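Local structure of SusD homolog (3IV0) at residues I55-S59 with V333-K339; A269-N273 with T356-N361. The protein is a SusD homolog of unknown function that probably binds glycans at the outer membrane, as other members of its family do. One frame throughout, in Å; residues are numbered along the deposited sequence.

Contact 1 (I55-S59 with V333-K339)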
ATOM      1  N   ILE A  55      -1.821 -18.765   2.536  1.00 13.09           N
ATOM      2  CA  ILE A  55      -2.075 -19.040   1.135  1.00 12.47           C
ATOM      3  C   ILE A  55      -1.300 -20.268   0.690  1.00 13.38           C
ATOM      4  O   ILE A  55      -0.231 -20.593   1.223  1.00 13.86           O
ATOM      5  CB  ILE A  55      -1.738 -17.816   0.248  1.00 14.02           C
ATOM      6  CG1 ILE A  55      -0.274 -17.394   0.349  1.00 13.34           C
ATOM      7  CG2 ILE A  55      -2.687 -16.667   0.563  1.00 14.65           C
ATOM      8  CD1 ILE A  55       0.076 -16.252  -0.648  1.00 12.53           C
ATOM      9  N   THR A  56      -1.860 -20.932  -0.318  1.00 15.19           N
ATOM     10  CA  THR A  56      -1.255 -22.111  -0.893  1.00 15.21           C
ATOM     11  C   THR A  56      -1.348 -22.062  -2.408  1.00 13.93           C
ATOM     12  O   THR A  56      -2.394 -21.727  -2.931  1.00 14.16           O
ATOM     13  CB  THR A  56      -1.981 -23.392  -0.407  1.00 16.20           C
ATOM     14  OG1 THR A  56      -1.986 -23.423   1.020  1.00 16.97           O
ATOM     15  CG2 THR A  56      -1.315 -24.623  -0.955  1.00 19.31           C
ATOM     16  N   ALA A  57      -0.252 -22.381  -3.096  1.00 14.36           N
ATOM     17  CA  ALA A  57      -0.225 -22.460  -4.559  1.00 14.09           C
ATOM     18  C   ALA A  57      -0.956 -23.680  -5.057  1.00 15.69           C
ATOM     19  O   ALA A  57      -0.855 -24.735  -4.453  1.00 16.16           O
ATOM     20  CB  ALA A  57       1.209 -22.475  -5.064  1.00 15.71           C
ATOM     21  N   TYR A  58      -1.662 -23.535  -6.161  1.00 15.45           N
ATOM     22  CA  TYR A  58      -2.258 -24.701  -6.810  1.00 16.72           C
ATOM     23  C   TYR A  58      -1.194 -25.543  -7.522  1.00 19.50           C
ATOM     24  O   TYR A  58      -1.403 -26.733  -7.699  1.00 20.27           O
ATOM     25  CB  TYR A  58      -3.352 -24.265  -7.762  1.00 17.04           C
ATOM     26  CG  TYR A  58      -4.616 -23.853  -7.056  1.00 17.22           C
ATOM     27  CD1 TYR A  58      -5.572 -24.804  -6.702  1.00 16.91           C
ATOM     28  CD2 TYR A  58      -4.883 -22.514  -6.770  1.00 18.62           C
ATOM     29  CE1 TYR A  58      -6.723 -24.447  -6.047  1.00 19.66           C
ATOM     30  CE2 TYR A  58      -6.045 -22.141  -6.122  1.00 19.17           C
ATOM     31  CZ  TYR A  58      -6.977 -23.107  -5.778  1.00 19.18           C
ATOM     32  OH  TYR A  58      -8.141 -22.712  -5.137  1.00 21.05           O
ATOM     33  N   SER A  59      -0.062 -24.948  -7.879  0.50 17.93           N
ATOM     34  CA  SER A  59       1.042 -25.661  -8.514  0.50 19.83           C
ATOM     35  C   SER A  59       2.315 -25.473  -7.673  0.50 20.22           C
ATOM     36  O   SER A  59       2.866 -24.377  -7.655  0.50 20.67           O
ATOM     37  CB  SER A  59       1.240 -25.131  -9.943  0.50 21.00           C
ATOM     38  OG  SER A  59       0.181 -25.533 -10.821  0.50 19.99           O
ATOM     39  N   VAL A 333      -7.175 -27.393  -1.588  1.00 33.20           N
ATOM     40  CA  VAL A 333      -6.158 -26.729  -2.390  1.00 32.97           C
ATOM     41  C   VAL A 333      -5.957 -27.482  -3.696  1.00 34.56           C
ATOM     42  O   VAL A 333      -4.885 -27.410  -4.309  1.00 35.26           O
ATOM     43  CB  VAL A 333      -4.823 -26.616  -1.648  1.00 30.53           C
ATOM     44  CG1 VAL A 333      -3.759 -26.046  -2.574  1.00 37.16           C
ATOM     45  CG2 VAL A 333      -4.988 -25.742  -0.434  1.00 27.82           C
ATOM     46  N   SER A 334      -7.016 -28.166  -4.129  1.00 34.05           N
ATOM     47  CA  SER A 334      -6.982 -28.985  -5.335  1.00 34.42           C
ATOM     48  C   SER A 334      -7.295 -28.227  -6.612  1.00 31.34           C
ATOM     49  O   SER A 334      -8.269 -27.484  -6.703  1.00 25.73           O
ATOM     50  CB  SER A 334      -7.974 -30.140  -5.214  1.00 34.88           C
ATOM     51  OG  SER A 334      -7.791 -30.835  -3.995  1.00 42.40           O
ATOM     52  N   SER A 335      -6.424 -28.428  -7.592  1.00 33.34           N
ATOM     53  CA  SER A 335      -6.680 -28.187  -8.998  1.00 33.45           C
ATOM     54  C   SER A 335      -8.125 -28.411  -9.455  1.00 33.36           C
ATOM     55  O   SER A 335      -8.672 -27.639 -10.232  1.00 30.67           O
ATOM     56  CB  SER A 335      -5.824 -29.194  -9.760  1.00 34.66           C
ATOM     57  OG  SER A 335      -5.961 -30.476  -9.141  1.00 39.91           O
ATOM     58  N   SER A 336      -8.710 -29.515  -9.015  1.00 32.91           N
ATOM     59  CA  SER A 336     -10.052 -29.885  -9.444  1.00 32.48           C
ATOM     60  C   SER A 336     -11.162 -29.040  -8.803  1.00 30.33           C
ATOM     61  O   SER A 336     -12.280 -28.998  -9.311  1.00 31.19           O
ATOM     62  CB  SER A 336     -10.294 -31.359  -9.119  1.00 33.47           C
ATOM     63  OG  SER A 336     -10.284 -31.562  -7.720  1.00 38.70           O
ATOM     64  N   ALA A 337     -10.864 -28.364  -7.696  1.00 27.66           N
ATOM     65  CA  ALA A 337     -11.882 -27.600  -6.989  1.00 25.76           C
ATOM     66  C   ALA A 337     -11.315 -26.243  -6.598  1.00 22.32           C
ATOM     67  O   ALA A 337     -11.124 -25.973  -5.423  1.00 22.86           O
ATOM     68  CB  ALA A 337     -12.313 -28.339  -5.771  1.00 26.25           C
ATOM     69  N   PRO A 338     -11.051 -25.406  -7.586  1.00 21.48           N
ATOM     70  CA  PRO A 338     -10.453 -24.109  -7.249  1.00 21.72           C
ATOM     71  C   PRO A 338     -11.431 -23.108  -6.670  1.00 22.00           C
ATOM     72  O   PRO A 338     -12.627 -23.249  -6.827  1.00 21.76           O
ATOM     73  CB  PRO A 338      -9.958 -23.621  -8.598  1.00 22.86           C
ATOM     74  CG  PRO A 338     -10.912 -24.197  -9.577  1.00 24.95           C
ATOM     75  CD  PRO A 338     -11.209 -25.572  -9.039  1.00 21.77           C
ATOM     76  N   LYS A 339     -10.912 -22.060  -6.034  1.00 19.74           N
ATOM     77  CA  LYS A 339     -11.762 -20.968  -5.592  1.00 17.85           C
ATOM     78  C   LYS A 339     -11.085 -19.647  -5.938  1.00 14.88           C
ATOM     79  O   LYS A 339      -9.860 -19.605  -6.086  1.00 17.44           O
ATOM     80  CB  LYS A 339     -12.060 -21.030  -4.116  1.00 18.66           C
ATOM     81  CG  LYS A 339     -10.877 -20.958  -3.228  1.00 21.73           C
ATOM     82  CD  LYS A 339     -11.367 -21.134  -1.795  1.00 22.85           C
ATOM     83  CE  LYS A 339     -10.276 -21.099  -0.792  1.00 23.36           C
ATOM     84  NZ  LYS A 339     -10.840 -21.162   0.616  1.00 18.96           N
TER
HETATM   85  O   HOH W   1      -9.384 -24.614  -3.802  1.00 27.74           O
HETATM   86  O   HOH W   2      -3.468 -28.215  -7.203  1.00 39.95           O
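Tyr-58, which gives up far more surface to the contact than any other residue, turns a ring edge to the loop 333-339, and its hydroxyl ends just past the turn, at Lys-339 N. Its first torsion (chi1 -75°), with CG beside the backbone N and anti to the carbonyl carbon, sets the ring so that its CD1-CE1 edge meets Ser-334 while OH reaches Lys-339. At that edge CE1 lies 3.5 Å from Ser-334 O, near the ring plane. The same carbonyl closes the type I turn Ser-334 to Ala-337 by accepting from Ala-337 N. Lys-339 N donates to Tyr-58 OH at 3.0 Å with an N-H...O angle of 155°, while the hydroxyl gives its own proton to a water 2.6 Å from OH, which donates to Ala-337 O. A phenylalanine here would probably leave Lys-339 N without its acceptor and the water without its donor, so that the loop just after the turn is held less firmly. A second water bridges the backbones, donating to Tyr-58 O and accepting from Ser-335 N, with a weak bond to Val-333 O.

Val-333 and Thr-56 meet beside this through their methyls, the side chains crossing at about a right angle. CG1 of Val-333 and CG2 of Thr-56, each anti to its own backbone N, approach to 3.3 Å, tighter than ordinary van der Waals contact. Strand 55-57 pairs antiparallel with strand 300-302, whose Cys-301 also touches Tyr-58, while Lys-339 sends its ammonium away to Ser-330 O and Ile-328 O.

The hydroxyl of the buried Tyr-58 thus accepts one bond from backbone and donates one to water, which is consistent with a neutral phenol holding an irregular loop to a strand end without any charge pair between the segments.

Contact 2 (A269-N273 with T356-N361)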
ATOM      1  N   ALA A 269      -1.631   4.530 -11.367  1.00 11.48           N
ATOM      2  CA  ALA A 269      -2.421   4.501 -12.568  1.00 11.63           C
ATOM      3  C   ALA A 269      -2.098   3.303 -13.451  1.00 11.21           C
ATOM      4  O   ALA A 269      -0.934   3.022 -13.731  1.00 12.35           O
ATOM      5  CB  ALA A 269      -2.163   5.814 -13.374  1.00 13.93           C
ATOM      6  N   GLN A 270      -3.142   2.604 -13.885  1.00 11.25           N
ATOM      7  CA  GLN A 270      -3.048   1.670 -14.995  1.00 11.47           C
ATOM      8  C   GLN A 270      -3.856   2.246 -16.149  1.00 13.47           C
ATOM      9  O   GLN A 270      -4.920   2.828 -15.953  1.00 15.43           O
ATOM     10  CB  GLN A 270      -3.604   0.277 -14.635  1.00 11.73           C
ATOM     11  CG  GLN A 270      -2.877  -0.834 -15.345  1.00 11.50           C
ATOM     12  CD  GLN A 270      -3.390  -2.225 -15.072  1.00 12.67           C
ATOM     13  OE1 GLN A 270      -4.428  -2.439 -14.407  1.00 15.48           O
ATOM     14  NE2 GLN A 270      -2.679  -3.177 -15.576  1.00  9.30           N
ATOM     15  N   ASN A 271      -3.335   2.083 -17.340  1.00 15.22           N
ATOM     16  CA  ASN A 271      -4.058   2.522 -18.534  1.00 17.64           C
ATOM     17  C   ASN A 271      -3.676   1.595 -19.691  1.00 19.70           C
ATOM     18  O   ASN A 271      -2.696   1.834 -20.418  1.00 18.86           O
ATOM     19  CB  ASN A 271      -3.799   3.996 -18.812  1.00 17.77           C
ATOM     20  CG  ASN A 271      -4.744   4.555 -19.843  1.00 26.17           C
ATOM     21  OD1 ASN A 271      -5.208   3.823 -20.704  1.00 27.79           O
ATOM     22  ND2 ASN A 271      -5.068   5.844 -19.732  1.00 35.16           N
ATOM     23  N   ILE A 272      -4.447   0.514 -19.814  1.00 22.43           N
ATOM     24  CA  ILE A 272      -4.285  -0.481 -20.868  1.00 27.07           C
ATOM     25  C   ILE A 272      -4.218   0.142 -22.249  1.00 26.97           C
ATOM     26  O   ILE A 272      -3.382  -0.236 -23.058  1.00 29.01           O
ATOM     27  CB  ILE A 272      -5.479  -1.456 -20.895  1.00 30.08           C
ATOM     28  CG1 ILE A 272      -5.293  -2.567 -19.881  1.00 37.47           C
ATOM     29  CG2 ILE A 272      -5.645  -2.069 -22.286  1.00 33.77           C
ATOM     30  CD1 ILE A 272      -6.397  -3.607 -19.985  1.00 39.15           C
ATOM     31  N   ASN A 273      -5.097   1.096 -22.513  1.00 28.27           N
ATOM     32  CA  ASN A 273      -5.162   1.727 -23.835  1.00 29.10           C
ATOM     33  C   ASN A 273      -3.906   2.510 -24.182  1.00 28.77           C
ATOM     34  O   ASN A 273      -3.614   2.725 -25.367  1.00 31.27           O
ATOM     35  CB  ASN A 273      -6.373   2.661 -23.922  1.00 31.20           C
ATOM     36  N   THR A 356      -6.769  -9.486 -18.610  1.00 14.05           N
ATOM     37  CA  THR A 356      -6.552  -9.223 -17.187  1.00 13.54           C
ATOM     38  C   THR A 356      -7.891  -9.146 -16.492  1.00 14.70           C
ATOM     39  O   THR A 356      -8.882  -8.644 -17.028  1.00 14.27           O
ATOM     40  CB  THR A 356      -5.756  -7.913 -16.937  1.00 14.87           C
ATOM     41  OG1 THR A 356      -5.587  -7.694 -15.526  1.00 13.61           O
ATOM     42  CG2 THR A 356      -6.447  -6.726 -17.513  1.00 16.84           C
ATOM     43  N   SER A 357      -7.889  -9.596 -15.252  1.00 12.86           N
ATOM     44  CA  SER A 357      -9.079  -9.478 -14.432  1.00 12.75           C
ATOM     45  C   SER A 357      -9.224  -8.127 -13.771  1.00 12.53           C
ATOM     46  O   SER A 357     -10.258  -7.850 -13.171  1.00 13.68           O
ATOM     47  CB  SER A 357      -9.131 -10.574 -13.363  1.00 13.39           C
ATOM     48  OG  SER A 357      -8.138 -10.349 -12.349  1.00 14.12           O
ATOM     49  N   ASN A 358      -8.174  -7.301 -13.843  1.00 12.64           N
ATOM     50  CA  ASN A 358      -8.213  -6.005 -13.208  1.00 12.31           C
ATOM     51  C   ASN A 358      -7.451  -4.949 -14.007  1.00 12.49           C
ATOM     52  O   ASN A 358      -6.245  -4.777 -13.839  1.00 12.63           O
ATOM     53  CB  ASN A 358      -7.715  -6.086 -11.761  1.00 12.05           C
ATOM     54  CG  ASN A 358      -7.904  -4.766 -11.025  1.00 12.18           C
ATOM     55  OD1 ASN A 358      -8.444  -3.819 -11.599  1.00 12.33           O
ATOM     56  ND2 ASN A 358      -7.519  -4.712  -9.755  1.00 12.34           N
ATOM     57  N   SER A 359      -8.170  -4.252 -14.880  1.00 11.05           N
ATOM     58  CA  SER A 359      -7.653  -3.133 -15.658  1.00 12.91           C
ATOM     59  C   SER A 359      -7.605  -1.839 -14.868  1.00 12.55           C
ATOM     60  O   SER A 359      -7.178  -0.790 -15.383  1.00 13.21           O
ATOM     61  CB  SER A 359      -8.551  -2.924 -16.878  1.00 14.55           C
ATOM     62  OG  SER A 359      -9.826  -2.489 -16.447  1.00 16.51           O
ATOM     63  N   GLY A 360      -7.974  -1.887 -13.600  1.00 12.02           N
ATOM     64  CA  GLY A 360      -8.061  -0.698 -12.777  1.00 11.39           C
ATOM     65  C   GLY A 360      -6.740  -0.250 -12.208  1.00 11.87           C
ATOM     66  O   GLY A 360      -5.734  -0.948 -12.272  1.00 12.23           O
ATOM     67  N   ASN A 361      -6.764   0.934 -11.623  1.00 11.69           N
ATOM     68  CA  ASN A 361      -5.620   1.452 -10.850  1.00 11.27           C
ATOM     69  C   ASN A 361      -5.379   0.580  -9.639  1.00 12.50           C
ATOM     70  O   ASN A 361      -6.293  -0.055  -9.149  1.00 13.69           O
ATOM     71  CB  ASN A 361      -5.893   2.895 -10.379  1.00 11.28           C
ATOM     72  CG  ASN A 361      -6.105   3.875 -11.499  1.00 11.44           C
ATOM     73  OD1 ASN A 361      -5.759   3.619 -12.655  1.00 12.60           O
ATOM     74  ND2 ASN A 361      -6.684   5.006 -11.166  1.00 12.14           N
TER
HETATM   75  O   HOH W   3      -6.725   0.175 -17.943  1.00 22.52           O
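Ala-269 meets Asn-361 at the point where the two backbones come nearest, with CA 3.5 Å from the side-chain oxygen OD1. The next residue takes the direct hydrogen bond of the contact: Gln-270 N donates to Asn-361 OD1 at 3.1 Å, nearly straight at 161°, though the donor is tilted 34° from the carbonyl plane. Because Asn-361 ND2 is bonded to Glu-267, both ends of that amide are used, which fixes its rotation. Gln-270 turns its CB toward the loop 356-361, and as a residue it buries the most surface here; its CB rests 3.4 Å from Gly-360 O.

Two residues on, Ile-272 N is joined to Ser-359 O through one water. CG1 of Ile-272 lies beside its backbone N (chi1 -84°), and the extended branch carries CD1 to 3.8 Å from Ser-359 CB and, tip to tip, 4.0 Å from Thr-356 CG2. The opposing loop owes its shape to two successive side-chain turns: an ST turn, Asn-358 N to Thr-356 OG1, and an Asx turn, Gly-360 N to Asn-358 OD1 at 2.8 Å with the donor above the carbonyl plane.

Thr-356 OG1 is also bonded to Asp-286 of helix 284-287 and to Lys-283. Arg-34 of helix 19-39 bonds Ala-269 O. The contact thus ties the exit of strand 264-268 to the connection between strands 354-356 and 362-366, with strand 348-350 touching Ile-272 through Asp-348 and Tyr-350.

The centres of the two contacts are about 26 Å apart and their nearest atoms about 11 Å, so neither touches the other. Contact 2 lies nearer the centre of the fold, about 17 Å from it against about 26 Å for contact 1. Along the sequence their segments alternate: 55-59, 269-273, 333-339, 356-361. The loop 333-339 runs on to strand 348-350, which flanks contact 2, so the two are linked through the chain rather than a common sheet; contact 1 contains strand 55-57, paired with strand 300-302. In this largely helical fold, both join sequence-distant parts through loops and short strand ends, 55-59 falling within the N-terminal starch-binding family region and 356-361 within the C-terminal SusD region.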